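Homoserine dehydrogenase (PDB 3ING) probably catalyses the NADP-dependent interconversion of aspartate semialdehyde and homoserine, a step on the route from aspartate to threonine and methionine. Local coordinates at residues A[13-16]-A[17-21]; A[302-306]-A[307-311]; A[50-54]-A[55-59]; A[193-197]-A[198-202]; A[312-315]-A[316-320]. All blocks are in the same frame, centred on the assembly; numbering follows the deposited sequence.

Overall arrangement
Contacts 1, 2 and 4 meet at the bound NADPH; contacts 3 and 5 pack against contact 1 further out. The three touch the cofactor chiefly at its pyrophosphate, its nicotinamide, and its nicotinamide and ribose respectively. Contact 1 is a hub: its centre lies 11 Å from that of contact 2, with Asn18 CB only 3.4 Å from Ala310 CB. A probable hydrogen bond of 3.2 Å joins its Asn14 ND2 to Gly199 O of contact 4. Its Val19 packs on Val313 and Val314 of contact 5. Contact 3 packs on its Leu17 and Leu20, but stays about 16 Å from contact 4 between nearest atoms. Contact 5 continues the helix of contact 2 and, like it, meets the second subunit.

Contact 1: A[13-16]-A[17-21]; sequences GNVG and LNVLR. With NDP (NADPH dihydro-nicotinamide-adenine-dinucleotide phosphate), chain C.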
# COMPACT_ATOMS: atom_id res chain seq x y z
N GLY A 13 15.46 -13.56 17.17
CA GLY A 13 16.72 -13.04 16.66
C GLY A 13 16.55 -11.60 16.20
O GLY A 13 15.79 -10.84 16.80
N ASN A 14 17.25 -11.22 15.14
CA ASN A 14 17.19 -9.86 14.61
C ASN A 14 15.76 -9.40 14.42
O ASN A 14 15.38 -8.30 14.81
CB ASN A 14 17.91 -9.77 13.26
CG ASN A 14 19.40 -9.93 13.40
OD1 ASN A 14 19.90 -10.04 14.49
ND2 ASN A 14 20.11 -9.99 12.29
N VAL A 15 14.96 -10.25 13.82
CA VAL A 15 13.59 -9.85 13.50
C VAL A 15 12.66 -10.08 14.70
O VAL A 15 11.95 -9.19 15.10
CB VAL A 15 13.04 -10.60 12.24
CG1 VAL A 15 11.57 -10.32 12.06
CG2 VAL A 15 13.83 -10.24 10.95
N GLY A 16 12.67 -11.29 15.25
CA GLY A 16 11.81 -11.62 16.38
C GLY A 16 11.98 -10.77 17.63
O GLY A 16 10.98 -10.40 18.27
N LEU A 17 13.21 -10.40 18.00
CA LEU A 17 13.34 -9.52 19.18
C LEU A 17 12.72 -8.15 18.88
O LEU A 17 12.09 -7.56 19.74
CB LEU A 17 14.78 -9.41 19.64
CG LEU A 17 15.05 -8.92 21.05
CD1 LEU A 17 14.27 -9.73 22.11
CD2 LEU A 17 16.56 -8.94 21.34
N ASN A 18 12.86 -7.66 17.64
CA ASN A 18 12.22 -6.40 17.24
C ASN A 18 10.71 -6.52 17.19
O ASN A 18 9.99 -5.53 17.36
CB ASN A 18 12.77 -5.91 15.89
CG ASN A 18 14.09 -5.17 16.03
OD1 ASN A 18 14.22 -4.35 16.92
ND2 ASN A 18 15.06 -5.47 15.16
N VAL A 19 10.21 -7.72 16.91
CA VAL A 19 8.78 -7.93 16.95
C VAL A 19 8.25 -7.70 18.38
O VAL A 19 7.26 -6.98 18.60
CB VAL A 19 8.37 -9.32 16.39
CG1 VAL A 19 6.97 -9.67 16.83
CG2 VAL A 19 8.50 -9.38 14.82
N LEU A 20 8.97 -8.23 19.36
CA LEU A 20 8.64 -8.00 20.75
C LEU A 20 8.75 -6.52 21.10
O LEU A 20 7.91 -5.97 21.79
CB LEU A 20 9.57 -8.82 21.66
CG LEU A 20 9.40 -10.34 21.69
CD1 LEU A 20 10.31 -10.99 22.73
CD2 LEU A 20 7.95 -10.72 21.96
N ARG A 21 9.80 -5.86 20.63
CA ARG A 21 9.97 -4.43 20.94
C ARG A 21 8.79 -3.63 20.43
O ARG A 21 8.23 -2.79 21.16
CB ARG A 21 11.26 -3.88 20.34
CG ARG A 21 12.55 -4.35 21.02
CD ARG A 21 13.82 -3.71 20.44
NE ARG A 21 15.02 -4.29 21.05
CZ ARG A 21 15.89 -5.11 20.45
NH1 ARG A 21 15.76 -5.45 19.18
NH2 ARG A 21 16.93 -5.54 21.13
PA NDP C . 18.22 -14.91 13.34
O1A NDP C . 18.78 -13.63 13.82
O2A NDP C . 19.18 -15.99 13.05
O5B NDP C . 17.17 -15.49 14.42
C5B NDP C . 16.53 -16.75 14.34
C4B NDP C . 15.82 -17.06 15.64
O4B NDP C . 15.26 -18.35 15.63
C3B NDP C . 16.78 -17.09 16.83
O3B NDP C . 16.10 -16.80 18.04
C2B NDP C . 17.25 -18.51 16.85
O2B NDP C . 17.72 -18.95 18.09
C1B NDP C . 15.94 -19.20 16.55
N9A NDP C . 16.06 -20.53 15.97
C8A NDP C . 17.01 -21.07 15.15
N7A NDP C . 16.61 -22.34 14.83
C5A NDP C . 15.44 -22.58 15.44
C6A NDP C . 14.65 -23.71 15.44
N6A NDP C . 14.84 -24.67 14.54
N1A NDP C . 13.51 -23.63 16.15
C2A NDP C . 13.14 -22.52 16.88
N3A NDP C . 13.92 -21.37 16.89
C4A NDP C . 15.06 -21.45 16.14
O3 NDP C . 17.30 -14.65 12.05
PN NDP C . 16.59 -13.27 11.64
O1N NDP C . 17.59 -12.37 11.00
O2N NDP C . 15.83 -12.80 12.84
O5D NDP C . 15.55 -13.72 10.48
C5D NDP C . 14.45 -14.51 10.93
C4D NDP C . 13.59 -14.88 9.73
O4D NDP C . 13.13 -13.69 9.14
C3D NDP C . 14.33 -15.61 8.64
O3D NDP C . 13.60 -16.73 8.11
C2D NDP C . 14.59 -14.55 7.59
O2D NDP C . 14.71 -15.08 6.29
C1D NDP C . 13.37 -13.68 7.74
N1N NDP C . 13.54 -12.33 7.23
C2N NDP C . 14.56 -11.55 7.72
C3N NDP C . 14.89 -10.33 7.15
C7N NDP C . 15.90 -9.48 7.82
O7N NDP C . 15.69 -8.12 7.75
N7N NDP C . 16.88 -9.98 8.55
C4N NDP C . 13.94 -9.63 6.18
C5N NDP C . 12.84 -10.56 5.74
C6N NDP C . 12.68 -11.83 6.29
P2B NDP C . 18.88 -18.20 18.91
O1X NDP C . 19.13 -19.22 19.99
O2X NDP C . 18.47 -16.76 19.33
O3X NDP C . 20.02 -18.12 17.93
O HOH W 1 16.81 -7.47 17.22
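Leu17 N donates to Gly13 O (2.9 Å), closing the first turn of helix 14-29, and the two amides at that turn point out to the cofactor. Asn14 N donates to O1A of the NADPH pyrophosphate at 3.1 Å, a nearly straight bond (168°). Val15 N donates to NADPH O2N at 2.9 Å, just as straight (171°). Gly13 CA lies 3.4 Å from NADPH O5B, the ester oxygen on the adenosine side. On Val15, CG2 sits beside the backbone N and touches C2N of the nicotinamide at 3.6 Å.

The second shell lies one turn further on. Asn18 ND2 makes a weak bond to Asn14 O, while Asn18 OD1 accepts from Arg21 NH1 (2.9 Å), which lies above the carbonyl plane although OD1 lies close to the guanidinium plane. A water links NH1 back to Asn14 O, Leu17 CG rests 3.7 Å above one face of the Arg21 guanidinium, offset toward its rim, and Glu62 forms a salt bridge with NH2.

This is the glycine-rich turn of a Rossmann fold, consistent with a GxGxxG pattern through Gly11, Gly13 and Gly16. Within this turn the phosphates are gripped by peptide N-H groups at a helix start, whose dipole probably helps to offset their negative charge.

Contact 2: A[302-306]-A[307-311]; sequences IYDGP and YETAG. With NDP (NADPH dihydro-nicotinamide-adenine-dinucleotide phosphate), chain C.
Glu308 folds back on Gly305 through two torsions: CG lies beside the backbone N (chi1 -64°), and a bend at chi2 (80°) turns the carboxylate toward the preceding loop. Glu308 OE1 thereby comes 2.8 Å from Gly305 N, a weak bond because the N-H points well off the line. Glu308 OE1 also lies at the edge of the Tyr303 ring, in its plane, 3.8 Å from Tyr303 CD1, with ring and carboxylate planes steeply inclined to each other.

For Thr309, OG1 beside the backbone N (chi1 -62°) leaves CG2 directed to the nicotinamide, 3.6 Å from C4N, the carbon that carries the hydride in NADPH. Thr309 OG1 itself lies between Gly305 O (3.0 Å) and the carboxamide oxygen O7N of NADPH (3.3 Å); its one proton could serve either.

Gly305 is the N-cap of helix 306-321, and the Glu308 carboxylate thus folds back to the N-cap amide. The helix follows strand 296-301 of the antiparallel sheet and runs back against helix 14-29 of the nucleotide-binding fold. Its first turn closes with Thr309 N on Gly305 O (3.0 Å) and Ala310 N on Pro306 O (2.9 Å). Asp304 OD2 accepts from Gly148 N, and Tyr307 OH bonds to Asp292 O of the second subunit.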
# COMPACT_ATOMS: atom_id res chain seq x y z
N ILE A 302 13.51 3.49 2.44
CA ILE A 302 14.81 4.11 2.57
C ILE A 302 15.80 3.18 3.25
O ILE A 302 16.95 3.10 2.88
CB ILE A 302 14.64 5.43 3.34
CG1 ILE A 302 13.77 6.41 2.53
CG2 ILE A 302 15.97 6.08 3.68
CD1 ILE A 302 14.35 6.80 1.21
N TYR A 303 15.36 2.50 4.30
CA TYR A 303 16.27 1.64 5.03
C TYR A 303 15.49 0.40 5.40
O TYR A 303 14.59 0.48 6.20
CB TYR A 303 16.74 2.37 6.28
CG TYR A 303 17.79 1.59 7.04
CD1 TYR A 303 17.44 0.63 7.97
CD2 TYR A 303 19.14 1.81 6.80
CE1 TYR A 303 18.42 -0.10 8.66
CE2 TYR A 303 20.12 1.08 7.45
CZ TYR A 303 19.77 0.14 8.40
OH TYR A 303 20.77 -0.56 9.09
N ASP A 304 15.82 -0.72 4.78
CA ASP A 304 15.09 -1.94 5.05
C ASP A 304 15.94 -2.84 5.93
O ASP A 304 16.94 -3.42 5.50
CB ASP A 304 14.75 -2.64 3.76
CG ASP A 304 13.64 -3.63 3.93
OD1 ASP A 304 13.89 -4.76 4.42
OD2 ASP A 304 12.51 -3.26 3.59
N GLY A 305 15.58 -2.91 7.19
CA GLY A 305 16.33 -3.68 8.17
C GLY A 305 15.40 -4.58 8.93
O GLY A 305 14.20 -4.60 8.65
N PRO A 306 15.94 -5.33 9.90
CA PRO A 306 15.12 -6.23 10.71
C PRO A 306 14.06 -5.51 11.56
O PRO A 306 13.04 -6.11 11.87
CB PRO A 306 16.15 -6.96 11.58
CG PRO A 306 17.32 -6.07 11.59
CD PRO A 306 17.35 -5.40 10.27
N TYR A 307 14.28 -4.25 11.89
CA TYR A 307 13.25 -3.51 12.64
C TYR A 307 12.00 -3.27 11.76
O TYR A 307 10.88 -3.42 12.21
CB TYR A 307 13.82 -2.20 13.16
CG TYR A 307 12.80 -1.37 13.89
CD1 TYR A 307 12.42 -1.69 15.19
CD2 TYR A 307 12.20 -0.28 13.27
CE1 TYR A 307 11.47 -0.95 15.85
CE2 TYR A 307 11.27 0.48 13.93
CZ TYR A 307 10.90 0.13 15.21
OH TYR A 307 9.95 0.88 15.84
N GLU A 308 12.23 -2.84 10.52
CA GLU A 308 11.18 -2.60 9.53
C GLU A 308 10.50 -3.88 9.13
O GLU A 308 9.29 -3.92 8.94
CB GLU A 308 11.76 -1.88 8.32
CG GLU A 308 12.28 -0.47 8.67
CD GLU A 308 13.66 -0.41 9.32
OE1 GLU A 308 14.45 -1.37 9.27
OE2 GLU A 308 13.98 0.68 9.81
N THR A 309 11.26 -4.95 9.03
CA THR A 309 10.69 -6.25 8.77
C THR A 309 9.77 -6.64 9.92
O THR A 309 8.67 -7.12 9.71
CB THR A 309 11.83 -7.29 8.61
OG1 THR A 309 12.67 -6.94 7.50
CG2 THR A 309 11.32 -8.76 8.43
N ALA A 310 10.22 -6.42 11.15
CA ALA A 310 9.37 -6.67 12.35
C ALA A 310 8.05 -5.87 12.30
O ALA A 310 6.98 -6.33 12.70
CB ALA A 310 10.20 -6.36 13.65
N GLY A 311 8.11 -4.67 11.76
CA GLY A 311 6.92 -3.85 11.64
C GLY A 311 5.94 -4.45 10.65
O GLY A 311 4.75 -4.40 10.87
PA NDP C . 18.22 -14.91 13.34
O1A NDP C . 18.78 -13.63 13.82
O2A NDP C . 19.18 -15.99 13.05
O5B NDP C . 17.17 -15.49 14.42
C5B NDP C . 16.53 -16.75 14.34
C4B NDP C . 15.82 -17.06 15.64
O4B NDP C . 15.26 -18.35 15.63
C3B NDP C . 16.78 -17.09 16.83
O3B NDP C . 16.10 -16.80 18.04
C2B NDP C . 17.25 -18.51 16.85
O2B NDP C . 17.72 -18.95 18.09
C1B NDP C . 15.94 -19.20 16.55
N9A NDP C . 16.06 -20.53 15.97
C8A NDP C . 17.01 -21.07 15.15
N7A NDP C . 16.61 -22.34 14.83
C5A NDP C . 15.44 -22.58 15.44
C6A NDP C . 14.65 -23.71 15.44
N6A NDP C . 14.84 -24.67 14.54
N1A NDP C . 13.51 -23.63 16.15
C2A NDP C . 13.14 -22.52 16.88
N3A NDP C . 13.92 -21.37 16.89
C4A NDP C . 15.06 -21.45 16.14
O3 NDP C . 17.30 -14.65 12.05
PN NDP C . 16.59 -13.27 11.64
O1N NDP C . 17.59 -12.37 11.00
O2N NDP C . 15.83 -12.80 12.84
O5D NDP C . 15.55 -13.72 10.48
C5D NDP C . 14.45 -14.51 10.93
C4D NDP C . 13.59 -14.88 9.73
O4D NDP C . 13.13 -13.69 9.14
C3D NDP C . 14.33 -15.61 8.64
O3D NDP C . 13.60 -16.73 8.11
C2D NDP C . 14.59 -14.55 7.59
O2D NDP C . 14.71 -15.08 6.29
C1D NDP C . 13.37 -13.68 7.74
N1N NDP C . 13.54 -12.33 7.23
C2N NDP C . 14.56 -11.55 7.72
C3N NDP C . 14.89 -10.33 7.15
C7N NDP C . 15.90 -9.48 7.82
O7N NDP C . 15.69 -8.12 7.75
N7N NDP C . 16.88 -9.98 8.55
C4N NDP C . 13.94 -9.63 6.18
C5N NDP C . 12.84 -10.56 5.74
C6N NDP C . 12.68 -11.83 6.29
P2B NDP C . 18.88 -18.20 18.91
O1X NDP C . 19.13 -19.22 19.99
O2X NDP C . 18.47 -16.76 19.33
O3X NDP C . 20.02 -18.12 17.93

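Contact 3: A[50-54]-A[55-59]; sequences RNLDI and SSIIS
The Asp53 carboxylate receives Ser56 N from above its plane, the amide standing 62° out of it and 3.1 Å from OD1. Ser56 CB also lies against the group, 3.5 Å from Asp53 CG. A trans side chain, with CG opposite the backbone N (chi1 -179°), swings the carboxylate over the first turn, where Asp53 serves as N-cap of helix 54-64. OD1 also has a water, modelled unusually close, that links it to Ser55 OG; the backbone amide may help to balance its charge. The main chain adds Ile57 N on Asp53 O (2.9 Å) and Ile58 N on Ile54 O (2.8 Å).

Away from this polar corner the contact is aliphatic. Ile58 CD1 touches Ile54 CG2 at 3.8 Å as the two side chains cross obliquely, and Ile57 CD1 reaches back to Leu52 CB at 4.2 Å. The isoleucines then fill the seam between helix and sheet: Ile54 lies on Leu20 and Ile23 of helix 14-29 and on Val37, while Ile57 meets Val40 of the same strand, 34-41.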
# COMPACT_ATOMS: atom_id res chain seq x y z
N ARG A 50 0.26 -16.99 30.81
CA ARG A 50 -0.81 -16.02 30.51
C ARG A 50 -0.29 -14.58 30.48
O ARG A 50 -0.47 -13.86 29.47
CB ARG A 50 -2.00 -16.15 31.51
CG ARG A 50 -2.93 -17.38 31.28
CD ARG A 50 -4.00 -17.54 32.39
N ASN A 51 0.37 -14.15 31.57
CA ASN A 51 0.88 -12.77 31.68
C ASN A 51 2.43 -12.71 31.56
O ASN A 51 3.14 -12.53 32.56
CB ASN A 51 0.35 -12.06 32.96
N LEU A 52 2.93 -12.89 30.34
CA LEU A 52 4.38 -12.88 30.11
C LEU A 52 4.83 -11.43 30.05
O LEU A 52 4.17 -10.58 29.40
CB LEU A 52 4.77 -13.59 28.81
CG LEU A 52 4.80 -15.13 28.68
CD1 LEU A 52 5.38 -15.59 27.33
CD2 LEU A 52 5.59 -15.77 29.78
N ASP A 53 5.97 -11.14 30.67
CA ASP A 53 6.49 -9.78 30.74
C ASP A 53 7.49 -9.55 29.61
O ASP A 53 8.67 -9.89 29.72
CB ASP A 53 7.08 -9.56 32.12
CG ASP A 53 7.62 -8.16 32.31
OD1 ASP A 53 7.89 -7.44 31.33
OD2 ASP A 53 7.82 -7.79 33.46
N ILE A 54 7.02 -8.90 28.54
CA ILE A 54 7.78 -8.77 27.31
C ILE A 54 9.05 -7.99 27.48
O ILE A 54 10.09 -8.40 26.99
CB ILE A 54 6.92 -8.12 26.16
CG1 ILE A 54 5.73 -9.01 25.79
CG2 ILE A 54 7.76 -7.85 24.95
CD1 ILE A 54 4.63 -8.25 24.93
N SER A 55 9.00 -6.85 28.16
CA SER A 55 10.22 -6.06 28.32
C SER A 55 11.23 -6.83 29.14
O SER A 55 12.42 -6.72 28.91
CB SER A 55 9.94 -4.69 28.94
OG SER A 55 9.36 -4.85 30.18
N SER A 56 10.76 -7.63 30.08
CA SER A 56 11.66 -8.45 30.85
C SER A 56 12.30 -9.53 29.97
O SER A 56 13.49 -9.83 30.10
CB SER A 56 10.95 -9.09 32.02
OG SER A 56 11.91 -9.49 32.92
N ILE A 57 11.53 -10.11 29.06
CA ILE A 57 12.07 -11.10 28.14
C ILE A 57 13.07 -10.46 27.19
O ILE A 57 14.11 -11.04 26.89
CB ILE A 57 10.94 -11.81 27.36
CG1 ILE A 57 10.15 -12.72 28.33
CG2 ILE A 57 11.51 -12.58 26.19
CD1 ILE A 57 8.84 -13.24 27.79
N ILE A 58 12.75 -9.27 26.69
CA ILE A 58 13.68 -8.55 25.81
C ILE A 58 15.02 -8.31 26.55
O ILE A 58 16.12 -8.59 26.03
CB ILE A 58 13.11 -7.22 25.36
CG1 ILE A 58 11.93 -7.44 24.38
CG2 ILE A 58 14.20 -6.38 24.67
CD1 ILE A 58 11.07 -6.18 24.21
N SER A 59 14.93 -7.83 27.79
CA SER A 59 16.10 -7.53 28.57
C SER A 59 16.95 -8.79 28.81
O SER A 59 18.19 -8.73 28.70
CB SER A 59 15.70 -6.85 29.87
OG SER A 59 16.79 -6.75 30.75
O HOH W 2 7.15 -5.09 31.47

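Contact 4: A[193-197]-A[198-202]; sequences DDAIK and KGIAE. With NDP (NADPH dihydro-nicotinamide-adenine-dinucleotide phosphate), chain C.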
# COMPACT_ATOMS: atom_id res chain seq x y z
N ASP A 193 30.36 -8.32 6.37
CA ASP A 193 30.47 -7.80 7.75
C ASP A 193 29.44 -6.68 7.93
O ASP A 193 28.69 -6.68 8.90
CB ASP A 193 31.90 -7.31 7.97
CG ASP A 193 32.14 -6.69 9.37
OD1 ASP A 193 31.60 -7.17 10.36
OD2 ASP A 193 32.93 -5.74 9.47
N ASP A 194 29.37 -5.75 6.99
CA ASP A 194 28.38 -4.70 7.06
C ASP A 194 26.95 -5.23 7.01
O ASP A 194 26.11 -4.71 7.72
CB ASP A 194 28.54 -3.69 5.94
CG ASP A 194 29.72 -2.77 6.15
OD1 ASP A 194 30.14 -2.61 7.32
OD2 ASP A 194 30.22 -2.24 5.15
N ALA A 195 26.67 -6.20 6.14
CA ALA A 195 25.31 -6.78 6.08
C ALA A 195 24.87 -7.42 7.42
O ALA A 195 23.72 -7.29 7.84
CB ALA A 195 25.19 -7.79 4.93
N ILE A 196 25.80 -8.11 8.08
CA ILE A 196 25.56 -8.72 9.38
C ILE A 196 25.33 -7.62 10.41
O ILE A 196 24.42 -7.73 11.21
CB ILE A 196 26.73 -9.67 9.79
CG1 ILE A 196 26.77 -10.89 8.84
CG2 ILE A 196 26.59 -10.11 11.22
CD1 ILE A 196 27.92 -11.82 9.05
N LYS A 197 26.14 -6.57 10.38
CA LYS A 197 25.96 -5.43 11.27
C LYS A 197 24.60 -4.78 11.08
O LYS A 197 23.94 -4.47 12.06
CB LYS A 197 27.07 -4.41 11.07
CG LYS A 197 28.37 -4.81 11.73
CD LYS A 197 29.54 -3.89 11.32
CE LYS A 197 30.79 -4.24 12.14
NZ LYS A 197 32.01 -3.45 11.75
N LYS A 198 24.16 -4.60 9.84
CA LYS A 198 22.82 -4.10 9.58
C LYS A 198 21.72 -5.06 10.01
O LYS A 198 20.59 -4.65 10.32
CB LYS A 198 22.64 -3.81 8.08
CG LYS A 198 23.43 -2.65 7.54
CD LYS A 198 22.73 -1.96 6.33
CE LYS A 198 22.29 -2.92 5.22
NZ LYS A 198 21.86 -2.20 3.93
N GLY A 199 22.03 -6.35 10.01
CA GLY A 199 21.07 -7.37 10.42
C GLY A 199 20.27 -7.96 9.29
O GLY A 199 19.29 -8.64 9.56
N ILE A 200 20.72 -7.75 8.04
CA ILE A 200 19.98 -8.18 6.86
C ILE A 200 20.43 -9.54 6.29
O ILE A 200 19.74 -10.09 5.47
CB ILE A 200 20.04 -7.14 5.68
CG1 ILE A 200 21.47 -6.92 5.19
CG2 ILE A 200 19.32 -5.77 6.07
CD1 ILE A 200 21.66 -6.09 3.83
N ALA A 201 21.59 -10.06 6.68
CA ALA A 201 22.09 -11.32 6.12
C ALA A 201 21.28 -12.48 6.68
O ALA A 201 20.87 -12.45 7.84
CB ALA A 201 23.54 -11.51 6.49
N GLU A 202 21.09 -13.51 5.86
CA GLU A 202 20.41 -14.71 6.28
C GLU A 202 21.26 -15.46 7.29
O GLU A 202 22.49 -15.36 7.27
CB GLU A 202 20.19 -15.61 5.07
CG GLU A 202 19.08 -15.13 4.16
CD GLU A 202 17.74 -15.45 4.73
OE1 GLU A 202 17.25 -16.60 4.52
OE2 GLU A 202 17.17 -14.57 5.41
PA NDP C . 18.22 -14.91 13.34
O1A NDP C . 18.78 -13.63 13.82
O2A NDP C . 19.18 -15.99 13.05
O5B NDP C . 17.17 -15.49 14.42
C5B NDP C . 16.53 -16.75 14.34
C4B NDP C . 15.82 -17.06 15.64
O4B NDP C . 15.26 -18.35 15.63
C3B NDP C . 16.78 -17.09 16.83
O3B NDP C . 16.10 -16.80 18.04
C2B NDP C . 17.25 -18.51 16.85
O2B NDP C . 17.72 -18.95 18.09
C1B NDP C . 15.94 -19.20 16.55
N9A NDP C . 16.06 -20.53 15.97
C8A NDP C . 17.01 -21.07 15.15
N7A NDP C . 16.61 -22.34 14.83
C5A NDP C . 15.44 -22.58 15.44
C6A NDP C . 14.65 -23.71 15.44
N6A NDP C . 14.84 -24.67 14.54
N1A NDP C . 13.51 -23.63 16.15
C2A NDP C . 13.14 -22.52 16.88
N3A NDP C . 13.92 -21.37 16.89
C4A NDP C . 15.06 -21.45 16.14
O3 NDP C . 17.30 -14.65 12.05
PN NDP C . 16.59 -13.27 11.64
O1N NDP C . 17.59 -12.37 11.00
O2N NDP C . 15.83 -12.80 12.84
O5D NDP C . 15.55 -13.72 10.48
C5D NDP C . 14.45 -14.51 10.93
C4D NDP C . 13.59 -14.88 9.73
O4D NDP C . 13.13 -13.69 9.14
C3D NDP C . 14.33 -15.61 8.64
O3D NDP C . 13.60 -16.73 8.11
C2D NDP C . 14.59 -14.55 7.59
O2D NDP C . 14.71 -15.08 6.29
C1D NDP C . 13.37 -13.68 7.74
N1N NDP C . 13.54 -12.33 7.23
C2N NDP C . 14.56 -11.55 7.72
C3N NDP C . 14.89 -10.33 7.15
C7N NDP C . 15.90 -9.48 7.82
O7N NDP C . 15.69 -8.12 7.75
N7N NDP C . 16.88 -9.98 8.55
C4N NDP C . 13.94 -9.63 6.18
C5N NDP C . 12.84 -10.56 5.74
C6N NDP C . 12.68 -11.83 6.29
P2B NDP C . 18.88 -18.20 18.91
O1X NDP C . 19.13 -19.22 19.99
O2X NDP C . 18.47 -16.76 19.33
O3X NDP C . 20.02 -18.12 17.93
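Ala195 offers a small methyl against which Ile200 folds, Ala195 CB meeting Ile200 CG1 at 3.8 Å. Ile200 CG1 takes the position between the backbone N and the carbonyl carbon (chi1 62°), which lays it against the last turn of helix 188-198, also 3.5 Å from Ala195 O. Next to it the Ala201 methyl fits the shallow notch between Ala195 CB and Ile196 CG1, 4.0 Å from the latter.

The chain can turn back so tightly because Gly199, with phi at 93°, is the C-prime residue of a Schellman motif. Ala195 O accepts from Ile200 N (3.0 Å) and Gly199 N (2.9 Å), which approach from opposite faces of its carbonyl plane, and Gly199 N adds a weak bond to Ile196 O. The turn delivers Gly199 O to the nicotinamide N7N at 2.9 Å, while Glu202 OE2 accepts from the ribose O2D at 2.7 Å.

Helix 173-183 backs the turn, Thr174 touching Ala195 and Ala201, and Ser173 touching Ile200; Lys198 makes a cation-pi contact with Tyr177 of that helix and a salt bridge with Asp283.

Contact 5: A[312-315]-A[316-320]; sequences AVVN and DILLL
Leu318 packs back along its own helix onto Val314. Its CB stands 3.6 Å from both Val314 O and Asn315 O; CG, placed beside the backbone N (chi1 -66°), drops to 3.3 Å from Val314 O; and CD1 ends 4.2 Å from Val314 CG1. Ile317 repeats the pattern a residue earlier, with CG1 3.4 Å from Val313 O and CD1 just reaching Val313 CG1.

Each carbonyl grazed in this way is also a backbone acceptor, Leu318 N lying 3.0 Å from Val314 O and Ile317 N the same distance from Val313 O. Helix 306-321 here lies between the nucleotide-binding sheet and the second subunit. Val313 and Ile317 face Val87 of strand 85-88. Val314 lies on helix 14-29 and also on Pro161 of the second subunit, where Leu318 and Leu319 pack on Leu160. Leu319 N to Asn315 O is somewhat shorter, at 2.8 Å.

Asp316 OD1 forms a salt bridge with Arg140, and Asp316 OD2 accepts from the backbone N of Glu142, a residue of the sodium site.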
# COMPACT_ATOMS: atom_id res chain seq x y z
N ALA A 312 6.46 -5.10 9.62
CA ALA A 312 5.64 -5.82 8.63
C ALA A 312 4.97 -7.02 9.26
O ALA A 312 3.76 -7.26 9.08
CB ALA A 312 6.54 -6.26 7.40
N VAL A 313 5.72 -7.76 10.07
CA VAL A 313 5.15 -8.86 10.85
C VAL A 313 4.01 -8.36 11.76
O VAL A 313 2.93 -9.00 11.82
CB VAL A 313 6.22 -9.62 11.70
CG1 VAL A 313 5.59 -10.68 12.59
CG2 VAL A 313 7.35 -10.21 10.78
N VAL A 314 4.20 -7.23 12.44
CA VAL A 314 3.17 -6.77 13.38
C VAL A 314 1.96 -6.22 12.61
O VAL A 314 0.83 -6.36 13.06
CB VAL A 314 3.71 -5.80 14.46
CG1 VAL A 314 2.57 -5.24 15.33
CG2 VAL A 314 4.74 -6.50 15.34
N ASN A 315 2.20 -5.65 11.43
CA ASN A 315 1.07 -5.25 10.57
C ASN A 315 0.22 -6.48 10.23
O ASN A 315 -1.00 -6.43 10.32
CB ASN A 315 1.53 -4.57 9.29
CG ASN A 315 0.38 -3.95 8.55
OD1 ASN A 315 -0.10 -4.48 7.52
ND2 ASN A 315 -0.14 -2.88 9.12
N ASP A 316 0.88 -7.59 9.88
CA ASP A 316 0.16 -8.83 9.60
C ASP A 316 -0.65 -9.29 10.82
O ASP A 316 -1.80 -9.74 10.66
CB ASP A 316 1.09 -9.95 9.14
CG ASP A 316 1.40 -9.92 7.64
OD1 ASP A 316 0.68 -9.26 6.85
OD2 ASP A 316 2.35 -10.65 7.25
N ILE A 317 -0.05 -9.22 12.01
CA ILE A 317 -0.78 -9.59 13.25
C ILE A 317 -2.06 -8.74 13.42
O ILE A 317 -3.15 -9.26 13.76
CB ILE A 317 0.14 -9.43 14.50
CG1 ILE A 317 1.30 -10.44 14.45
CG2 ILE A 317 -0.69 -9.57 15.81
CD1 ILE A 317 2.33 -10.29 15.62
N LEU A 318 -1.93 -7.45 13.15
CA LEU A 318 -3.05 -6.53 13.32
C LEU A 318 -4.09 -6.75 12.22
O LEU A 318 -5.30 -6.73 12.49
CB LEU A 318 -2.54 -5.09 13.34
CG LEU A 318 -1.67 -4.80 14.56
CD1 LEU A 318 -1.11 -3.37 14.54
CD2 LEU A 318 -2.49 -5.04 15.85
N LEU A 319 -3.65 -7.05 11.00
CA LEU A 319 -4.63 -7.37 9.94
C LEU A 319 -5.43 -8.62 10.32
O LEU A 319 -6.64 -8.67 10.12
CB LEU A 319 -3.96 -7.57 8.58
CG LEU A 319 -3.43 -6.31 7.87
CD1 LEU A 319 -2.56 -6.65 6.65
CD2 LEU A 319 -4.67 -5.47 7.46
N LEU A 320 -4.76 -9.62 10.90
CA LEU A 320 -5.46 -10.84 11.28
C LEU A 320 -6.35 -10.67 12.51
O LEU A 320 -7.28 -11.44 12.71
CB LEU A 320 -4.49 -11.99 11.47
CG LEU A 320 -4.01 -12.64 10.18
CD1 LEU A 320 -2.80 -13.55 10.42
CD2 LEU A 320 -5.14 -13.44 9.56